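Local coordinates for ribosomal protein S2-related protein (Deinococcus radiodurans, PDB 2JH3) that binds a [4Fe-4S] cluster, has a chelatase-like fold and probably acts as a sirohydrochlorin ferrochelatase, at residues E296-H310 / T350-L364. Residues are numbered along the deposited sequence; the frame is centred on the assembly and turned at random.
Sequences EVLLTPYGGLFELRH and TLPRGWRAVLSPADL
Phe306 and Leu308 pair with Leu359 and Ala357 in an antiparallel sheet. The beta hairpin 297-310, closed by a type II' turn, lends its second strand to strand 355-359. This is the sheet of the DR2241 stabilising domain. Both residue pairs are hydrogen-bonded in both directions, so all eight backbone N and O atoms of these four residues find partners across the strands; Leu308 N to Ala357 O is 2.8 Å. Glu307, Arg309 and Arg356, on one face of the sheet, form a salt-bridge network. Glu307 OE1 accepts on its syn side from Arg309 NH2 (2.9 Å, 173°) and on its anti side from Arg356 NE (2.9 Å). Arg309 grips the carboxylate side-on, NH2 to OE1 and NE to Glu307 OE2, the latter from above the carboxylate plane. A water donates to OE1 and accepts from Arg356 NH1. A glutamine in place of Glu307 would probably leave the guanidinium groups of Arg309 and Arg356 without the negative charge they share. On the other face, Leu364 CD2 lies over the Phe306 ring in a CH-pi contact, and helix 275-290 also packs there. Where the strands part, a second water joins His310 N to Trp355 O. Trp355 NE1 donates to Pro352 O. With CG between backbone N and carbonyl carbon (chi1 62°), the indole brings one face against Arg309 CA, a CH-pi contact over its six-membered ring. Near the second subunit, whose Arg349 pairs with Glu296 OE2, the other oxygen, OE1, accepts from Leu351 N at 3.0 Å, on its syn side.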
ATOM      1  N   GLU A 296       3.043  -0.802  14.155  1.00 15.61           N
ATOM      2  CA  GLU A 296       3.287  -2.145  13.704  1.00 16.48           C
ATOM      3  C   GLU A 296       4.451  -2.827  14.444  1.00 16.58           C
ATOM      4  O   GLU A 296       4.932  -3.893  13.986  1.00 18.23           O
ATOM      5  CB  GLU A 296       3.647  -2.129  12.229  1.00 16.00           C
ATOM      6  CG  GLU A 296       2.491  -1.815  11.235  1.00 16.52           C
ATOM      7  CD  GLU A 296       2.926  -2.045   9.722  1.00 17.25           C
ATOM      8  OE1 GLU A 296       3.645  -1.174   9.170  1.00 20.66           O
ATOM      9  OE2 GLU A 296       2.460  -3.035   9.085  1.00 20.77           O
ATOM     10  N   VAL A 297       4.807  -2.295  15.602  1.00 16.23           N
ATOM     11  CA  VAL A 297       5.907  -2.804  16.409  1.00 17.64           C
ATOM     12  C   VAL A 297       5.497  -3.297  17.780  1.00 15.67           C
ATOM     13  O   VAL A 297       4.684  -2.678  18.475  1.00 13.84           O
ATOM     14  CB  VAL A 297       7.048  -1.743  16.529  1.00 18.11           C
ATOM     15  CG1 VAL A 297       8.197  -2.163  17.454  1.00 22.28           C
ATOM     16  CG2 VAL A 297       7.608  -1.565  15.172  1.00 20.38           C
ATOM     17  N   LEU A 298       6.052  -4.459  18.127  1.00 15.35           N
ATOM     18  CA  LEU A 298       5.868  -5.135  19.394  1.00 17.71           C
ATOM     19  C   LEU A 298       7.118  -4.850  20.252  1.00 19.10           C
ATOM     20  O   LEU A 298       8.237  -5.101  19.813  1.00 21.12           O
ATOM     21  CB  LEU A 298       5.698  -6.652  19.209  1.00 17.91           C
ATOM     22  CG  LEU A 298       5.436  -7.461  20.495  1.00 19.02           C
ATOM     23  CD1 LEU A 298       4.240  -7.051  21.163  1.00 20.45           C
ATOM     24  CD2 LEU A 298       5.355  -8.930  20.189  1.00 20.29           C
ATOM     25  N   LEU A 299       6.916  -4.244  21.425  1.00 19.16           N
ATOM     26  CA  LEU A 299       7.999  -3.861  22.340  1.00 20.52           C
ATOM     27  C   LEU A 299       7.872  -4.754  23.611  1.00 22.13           C
ATOM     28  O   LEU A 299       6.828  -4.732  24.259  1.00 22.87           O
ATOM     29  CB  LEU A 299       7.856  -2.370  22.625  1.00 20.12           C
ATOM     30  CG  LEU A 299       8.870  -1.646  23.514  1.00 20.71           C
ATOM     31  CD1 LEU A 299      10.371  -1.987  23.159  1.00 23.39           C
ATOM     32  CD2 LEU A 299       8.622  -0.152  23.495  1.00 23.08           C
ATOM     33  N   THR A 300       8.912  -5.580  23.899  1.00 23.24           N
ATOM     34  CA  THR A 300       8.887  -6.642  24.913  1.00 22.64           C
ATOM     35  C   THR A 300      10.095  -6.385  25.860  1.00 23.61           C
ATOM     36  O   THR A 300      11.196  -6.142  25.383  1.00 23.34           O
ATOM     37  CB  THR A 300       9.079  -8.001  24.279  1.00 23.12           C
ATOM     38  OG1 THR A 300       8.157  -8.148  23.196  1.00 27.56           O
ATOM     39  CG2 THR A 300       8.763  -9.107  25.242  1.00 25.49           C
ATOM     40  N   PRO A 301       9.896  -6.409  27.183  1.00 22.70           N
ATOM     41  CA  PRO A 301      11.082  -6.439  28.073  1.00 22.58           C
ATOM     42  C   PRO A 301      11.820  -7.748  27.815  1.00 22.26           C
ATOM     43  O   PRO A 301      11.173  -8.804  27.716  1.00 20.33           O
ATOM     44  CB  PRO A 301      10.486  -6.480  29.515  1.00 23.23           C
ATOM     45  CG  PRO A 301       9.081  -6.298  29.373  1.00 24.29           C
ATOM     46  CD  PRO A 301       8.631  -6.339  27.934  1.00 24.36           C
ATOM     47  N   TYR A 302      13.145  -7.675  27.745  1.00 23.03           N
ATOM     48  CA  TYR A 302      14.002  -8.810  27.422  1.00 23.00           C
ATOM     49  C   TYR A 302      15.095  -8.779  28.521  1.00 22.64           C
ATOM     50  O   TYR A 302      16.141  -8.196  28.334  1.00 19.71           O
ATOM     51  CB  TYR A 302      14.589  -8.548  26.021  1.00 24.62           C
ATOM     52  CG  TYR A 302      15.460  -9.653  25.472  1.00 25.35           C
ATOM     53  CD1 TYR A 302      14.908 -10.858  25.116  1.00 30.90           C
ATOM     54  CD2 TYR A 302      16.821  -9.487  25.291  1.00 24.52           C
ATOM     55  CE1 TYR A 302      15.716 -11.891  24.634  1.00 31.27           C
ATOM     56  CE2 TYR A 302      17.629 -10.516  24.802  1.00 21.93           C
ATOM     57  CZ  TYR A 302      17.077 -11.703  24.456  1.00 29.77           C
ATOM     58  OH  TYR A 302      17.839 -12.769  23.989  1.00 24.50           O
ATOM     59  N   GLY A 303      14.757  -9.295  29.690  1.00 21.64           N
ATOM     60  CA  GLY A 303      15.561  -9.149  30.921  1.00 23.18           C
ATOM     61  C   GLY A 303      15.762  -7.717  31.197  1.00 22.44           C
ATOM     62  O   GLY A 303      14.809  -6.978  31.329  1.00 25.58           O
ATOM     63  N   GLY A 304      16.995  -7.267  31.292  1.00 21.59           N
ATOM     64  CA  GLY A 304      17.278  -5.829  31.299  1.00 21.02           C
ATOM     65  C   GLY A 304      17.441  -5.032  30.028  1.00 20.70           C
ATOM     66  O   GLY A 304      17.718  -3.840  30.082  1.00 19.53           O
ATOM     67  N   LEU A 305      17.220  -5.653  28.879  1.00 19.30           N
ATOM     68  CA  LEU A 305      17.195  -4.933  27.629  1.00 18.39           C
ATOM     69  C   LEU A 305      15.708  -4.940  27.135  1.00 17.90           C
ATOM     70  O   LEU A 305      14.799  -5.342  27.851  1.00 15.01           O
ATOM     71  CB  LEU A 305      18.070  -5.654  26.590  1.00 16.28           C
ATOM     72  CG  LEU A 305      19.452  -6.004  27.151  1.00 18.27           C
ATOM     73  CD1 LEU A 305      20.135  -6.877  26.243  1.00 18.46           C
ATOM     74  CD2 LEU A 305      20.262  -4.764  27.434  1.00 22.53           C
ATOM     75  N   PHE A 306      15.545  -4.516  25.889  1.00 18.25           N
ATOM     76  CA  PHE A 306      14.243  -4.514  25.269  1.00 18.92           C
ATOM     77  C   PHE A 306      14.336  -5.199  23.943  1.00 18.75           C
ATOM     78  O   PHE A 306      15.351  -5.025  23.227  1.00 18.87           O
ATOM     79  CB  PHE A 306      13.750  -3.077  25.137  1.00 20.30           C
ATOM     80  CG  PHE A 306      13.471  -2.468  26.422  1.00 19.14           C
ATOM     81  CD1 PHE A 306      12.244  -2.736  27.099  1.00 16.99           C
ATOM     82  CD2 PHE A 306      14.420  -1.657  27.010  1.00 22.29           C
ATOM     83  CE1 PHE A 306      12.034  -2.178  28.359  1.00 20.97           C
ATOM     84  CE2 PHE A 306      14.196  -1.115  28.293  1.00 23.88           C
ATOM     85  CZ  PHE A 306      13.015  -1.373  28.933  1.00 22.00           C
ATOM     86  N   GLU A 307      13.290  -5.911  23.568  1.00 18.18           N
ATOM     87  CA  GLU A 307      13.229  -6.474  22.181  1.00 17.81           C
ATOM     88  C   GLU A 307      12.128  -5.771  21.378  1.00 18.78           C
ATOM     89  O   GLU A 307      11.020  -5.524  21.883  1.00 18.94           O
ATOM     90  CB  GLU A 307      12.954  -7.968  22.191  1.00 19.31           C
ATOM     91  CG  GLU A 307      13.164  -8.587  20.758  1.00 20.18           C
ATOM     92  CD  GLU A 307      12.255  -9.774  20.366  1.00 21.28           C
ATOM     93  OE1 GLU A 307      12.797 -10.867  20.051  1.00 20.66           O
ATOM     94  OE2 GLU A 307      11.023  -9.627  20.355  1.00 24.28           O
ATOM     95  N   LEU A 308      12.446  -5.366  20.158  1.00 18.94           N
ATOM     96  CA  LEU A 308      11.436  -4.904  19.194  1.00 17.84           C
ATOM     97  C   LEU A 308      11.357  -5.854  17.980  1.00 17.46           C
ATOM     98  O   LEU A 308      12.373  -6.436  17.516  1.00 16.39           O
ATOM     99  CB  LEU A 308      11.791  -3.500  18.756  1.00 18.15           C
ATOM    100  CG  LEU A 308      11.812  -2.346  19.788  1.00 22.48           C
ATOM    101  CD1 LEU A 308      13.058  -2.409  20.741  1.00 30.67           C
ATOM    102  CD2 LEU A 308      11.889  -1.117  19.175  1.00 21.14           C
ATOM    103  N   ARG A 309      10.157  -6.062  17.458  1.00 15.82           N
ATOM    104  CA  ARG A 309       9.970  -6.812  16.205  1.00 15.40           C
ATOM    105  C   ARG A 309       8.655  -6.351  15.609  1.00 15.47           C
ATOM    106  O   ARG A 309       7.882  -5.637  16.244  1.00 15.61           O
ATOM    107  CB  ARG A 309       9.946  -8.343  16.424  1.00 14.34           C
ATOM    108  CG  ARG A 309       8.767  -8.824  17.170  1.00 14.14           C
ATOM    109  CD  ARG A 309       8.742 -10.308  17.285  1.00 14.67           C
ATOM    110  NE  ARG A 309       9.919 -10.939  17.947  1.00 14.27           N
ATOM    111  CZ  ARG A 309      10.129 -12.245  17.936  1.00 13.23           C
ATOM    112  NH1 ARG A 309       9.305 -13.091  17.341  1.00 16.59           N
ATOM    113  NH2 ARG A 309      11.142 -12.744  18.554  1.00 16.36           N
ATOM    114  N   HIS A 310       8.376  -6.783  14.377  1.00 15.79           N
ATOM    115  CA  HIS A 310       7.103  -6.432  13.743  1.00 14.94           C
ATOM    116  C   HIS A 310       6.009  -7.224  14.468  1.00 14.79           C
ATOM    117  O   HIS A 310       6.174  -8.394  14.757  1.00 12.23           O
ATOM    118  CB  HIS A 310       7.168  -6.788  12.274  1.00 15.93           C
ATOM    119  CG  HIS A 310       6.136  -6.144  11.431  1.00 13.76           C
ATOM    120  ND1 HIS A 310       4.804  -6.445  11.529  1.00 16.65           N
ATOM    121  CD2 HIS A 310       6.253  -5.310  10.386  1.00 15.34           C
ATOM    122  CE1 HIS A 310       4.144  -5.784  10.592  1.00 16.06           C
ATOM    123  NE2 HIS A 310       4.996  -5.092   9.891  1.00 16.33           N
ATOM    124  N   THR A 350       3.666  -0.146   6.109  1.00 17.25           N
ATOM    125  CA  THR A 350       4.546  -0.806   5.148  1.00 15.98           C
ATOM    126  C   THR A 350       5.846  -1.238   5.790  1.00 16.72           C
ATOM    127  O   THR A 350       6.777  -1.540   5.083  1.00 17.00           O
ATOM    128  CB  THR A 350       4.865   0.130   4.007  1.00 16.08           C
ATOM    129  OG1 THR A 350       5.516   1.262   4.557  1.00 17.56           O
ATOM    130  CG2 THR A 350       3.578   0.565   3.274  1.00 14.52           C
ATOM    131  N   LEU A 351       5.876  -1.401   7.130  1.00 17.24           N
ATOM    132  CA  LEU A 351       7.077  -1.785   7.848  1.00 17.23           C
ATOM    133  C   LEU A 351       7.346  -3.192   7.386  1.00 17.24           C
ATOM    134  O   LEU A 351       6.451  -3.973   7.294  1.00 16.68           O
ATOM    135  CB  LEU A 351       6.855  -1.764   9.351  1.00 18.14           C
ATOM    136  CG  LEU A 351       8.022  -1.805  10.308  1.00 18.03           C
ATOM    137  CD1 LEU A 351       8.744  -0.574  10.139  1.00 22.70           C
ATOM    138  CD2 LEU A 351       7.507  -1.961  11.719  1.00 17.75           C
ATOM    139  N   PRO A 352       8.578  -3.509   7.049  1.00 19.01           N
ATOM    140  CA  PRO A 352       8.924  -4.861   6.673  1.00 18.24           C
ATOM    141  C   PRO A 352       9.042  -5.841   7.867  1.00 19.14           C
ATOM    142  O   PRO A 352       9.265  -5.451   9.006  1.00 18.36           O
ATOM    143  CB  PRO A 352      10.255  -4.658   5.901  1.00 19.42           C
ATOM    144  CG  PRO A 352      10.898  -3.547   6.653  1.00 18.33           C
ATOM    145  CD  PRO A 352       9.743  -2.608   7.010  1.00 18.68           C
ATOM    146  N   ARG A 353       8.774  -7.102   7.557  1.00 18.98           N
ATOM    147  CA  ARG A 353       8.939  -8.209   8.431  1.00 19.74           C
ATOM    148  C   ARG A 353      10.387  -8.711   8.385  1.00 19.08           C
ATOM    149  O   ARG A 353      11.192  -8.272   7.594  1.00 19.35           O
ATOM    150  CB  ARG A 353       7.954  -9.335   8.104  1.00 19.85           C
ATOM    151  CG  ARG A 353       6.540  -9.020   8.443  1.00 21.39           C
ATOM    152  CD  ARG A 353       5.576 -10.052   7.839  1.00 22.34           C
ATOM    153  NE  ARG A 353       5.354  -9.805   6.426  1.00 21.73           N
ATOM    154  CZ  ARG A 353       4.527 -10.471   5.608  1.00 23.15           C
ATOM    155  NH1 ARG A 353       3.843 -11.506   6.051  1.00 25.24           N
ATOM    156  NH2 ARG A 353       4.379 -10.035   4.348  1.00 23.58           N
ATOM    157  N   GLY A 354      10.708  -9.540   9.356  1.00 18.33           N
ATOM    158  CA  GLY A 354      11.928 -10.342   9.301  1.00 20.41           C
ATOM    159  C   GLY A 354      13.122  -9.970  10.174  1.00 19.55           C
ATOM    160  O   GLY A 354      14.156 -10.634  10.146  1.00 17.95           O
ATOM    161  N   TRP A 355      12.895  -9.023  11.050  1.00 17.50           N
ATOM    162  CA  TRP A 355      13.940  -8.424  11.868  1.00 19.02           C
ATOM    163  C   TRP A 355      13.604  -8.455  13.349  1.00 18.38           C
ATOM    164  O   TRP A 355      12.433  -8.607  13.737  1.00 17.94           O
ATOM    165  CB  TRP A 355      14.198  -7.010  11.387  1.00 17.81           C
ATOM    166  CG  TRP A 355      12.968  -6.126  11.534  1.00 20.06           C
ATOM    167  CD1 TRP A 355      12.035  -5.923  10.606  1.00 19.54           C
ATOM    168  CD2 TRP A 355      12.559  -5.351  12.682  1.00 16.06           C
ATOM    169  NE1 TRP A 355      11.073  -5.125  11.064  1.00 17.76           N
ATOM    170  CE2 TRP A 355      11.339  -4.775  12.361  1.00 18.70           C
ATOM    171  CE3 TRP A 355      13.103  -5.120  13.949  1.00 19.78           C
ATOM    172  CZ2 TRP A 355      10.645  -3.924  13.246  1.00 18.83           C
ATOM    173  CZ3 TRP A 355      12.433  -4.277  14.817  1.00 17.96           C
ATOM    174  CH2 TRP A 355      11.206  -3.723  14.481  1.00 18.40           C
ATOM    175  N   ARG A 356      14.617  -8.349  14.211  1.00 20.12           N
ATOM    176  CA  ARG A 356      14.393  -8.086  15.663  1.00 19.88           C
ATOM    177  C   ARG A 356      15.490  -7.177  16.236  1.00 20.85           C
ATOM    178  O   ARG A 356      16.661  -7.353  15.915  1.00 21.16           O
ATOM    179  CB  ARG A 356      14.284  -9.373  16.498  1.00 20.35           C
ATOM    180  CG  ARG A 356      15.537 -10.073  16.848  1.00 21.62           C
ATOM    181  CD  ARG A 356      15.368 -11.455  17.354  1.00 20.46           C
ATOM    182  NE  ARG A 356      15.357 -11.524  18.825  1.00 20.72           N
ATOM    183  CZ  ARG A 356      16.431 -11.600  19.603  1.00 20.03           C
ATOM    184  NH1 ARG A 356      16.283 -11.682  20.912  1.00 18.31           N
ATOM    185  NH2 ARG A 356      17.645 -11.667  19.079  1.00 18.20           N
ATOM    186  N   ALA A 357      15.129  -6.178  17.010  1.00 19.08           N
ATOM    187  CA  ALA A 357      16.130  -5.321  17.567  1.00 19.36           C
ATOM    188  C   ALA A 357      16.235  -5.602  19.026  1.00 19.61           C
ATOM    189  O   ALA A 357      15.205  -5.618  19.725  1.00 19.42           O
ATOM    190  CB  ALA A 357      15.800  -3.846  17.359  1.00 18.38           C
ATOM    191  N   VAL A 358      17.459  -5.758  19.534  1.00 19.24           N
ATOM    192  CA  VAL A 358      17.657  -5.879  20.985  1.00 19.51           C
ATOM    193  C   VAL A 358      18.430  -4.683  21.461  1.00 20.59           C
ATOM    194  O   VAL A 358      19.567  -4.486  21.066  1.00 21.37           O
ATOM    195  CB  VAL A 358      18.328  -7.201  21.336  1.00 20.12           C
ATOM    196  CG1 VAL A 358      18.698  -7.270  22.841  1.00 20.52           C
ATOM    197  CG2 VAL A 358      17.418  -8.349  21.026  1.00 19.39           C
ATOM    198  N   LEU A 359      17.775  -3.806  22.239  1.00 21.67           N
ATOM    199  CA  LEU A 359      18.324  -2.511  22.661  1.00 20.81           C
ATOM    200  C   LEU A 359      18.441  -2.379  24.197  1.00 21.75           C
ATOM    201  O   LEU A 359      17.625  -2.863  24.934  1.00 16.97           O
ATOM    202  CB  LEU A 359      17.443  -1.324  22.176  1.00 21.68           C
ATOM    203  CG  LEU A 359      17.258  -1.194  20.674  1.00 22.72           C
ATOM    204  CD1 LEU A 359      16.445   0.006  20.274  1.00 23.57           C
ATOM    205  CD2 LEU A 359      18.578  -1.208  19.880  1.00 26.54           C
ATOM    206  N   SER A 360      19.539  -1.765  24.626  1.00 21.76           N
ATOM    207  CA  SER A 360      19.720  -1.407  25.980  1.00 21.88           C
ATOM    208  C   SER A 360      18.753  -0.280  26.321  1.00 22.35           C
ATOM    209  O   SER A 360      18.261   0.418  25.419  1.00 21.18           O
ATOM    210  CB  SER A 360      21.157  -0.921  26.110  1.00 22.19           C
ATOM    211  OG  SER A 360      21.293   0.330  25.485  1.00 18.95           O
ATOM    212  N   PRO A 361      18.462  -0.099  27.606  1.00 22.01           N
ATOM    213  CA  PRO A 361      17.678   1.053  27.937  1.00 23.93           C
ATOM    214  C   PRO A 361      18.193   2.398  27.471  1.00 23.17           C
ATOM    215  O   PRO A 361      17.363   3.302  27.173  1.00 25.36           O
ATOM    216  CB  PRO A 361      17.655   1.023  29.501  1.00 22.74           C
ATOM    217  CG  PRO A 361      17.685  -0.402  29.783  1.00 21.71           C
ATOM    218  CD  PRO A 361      18.658  -0.979  28.784  1.00 22.57           C
ATOM    219  N   ALA A 362      19.511   2.574  27.431  1.00 23.22           N
ATOM    220  CA  ALA A 362      20.071   3.821  27.027  1.00 22.67           C
ATOM    221  C   ALA A 362      19.800   4.057  25.553  1.00 21.37           C
ATOM    222  O   ALA A 362      19.779   5.164  25.145  1.00 22.50           O
ATOM    223  CB  ALA A 362      21.621   3.856  27.261  1.00 24.16           C
ATOM    224  N   ASP A 363      19.653   2.997  24.762  1.00 20.75           N
ATOM    225  CA  ASP A 363      19.462   3.116  23.298  1.00 19.37           C
ATOM    226  C   ASP A 363      17.968   3.134  22.920  1.00 18.76           C
ATOM    227  O   ASP A 363      17.635   3.320  21.768  1.00 19.23           O
ATOM    228  CB  ASP A 363      20.128   1.966  22.601  1.00 19.59           C
ATOM    229  CG  ASP A 363      21.648   2.167  22.380  1.00 27.95           C
ATOM    230  OD1 ASP A 363      22.127   3.326  22.471  1.00 27.08           O
ATOM    231  OD2 ASP A 363      22.318   1.139  22.102  1.00 26.40           O
ATOM    232  N   LEU A 364      17.061   2.856  23.839  1.00 18.61           N
ATOM    233  CA  LEU A 364      15.636   2.728  23.479  1.00 19.52           C
ATOM    234  C   LEU A 364      15.048   3.948  22.815  1.00 18.48           C
ATOM    235  O   LEU A 364      14.334   3.838  21.802  1.00 20.76           O
ATOM    236  CB  LEU A 364      14.764   2.348  24.724  1.00 19.55           C
ATOM    237  CG  LEU A 364      13.270   1.967  24.496  1.00 19.80           C
ATOM    238  CD1 LEU A 364      13.117   0.815  23.587  1.00 24.20           C
ATOM    239  CD2 LEU A 364      12.603   1.634  25.886  1.00 22.96           C
TER
HETATM  240  O   HOH W   1      13.703 -13.040  21.836  1.00 36.43           O
HETATM  241  O   HOH W   2      10.109  -8.142  12.680  1.00 17.28           O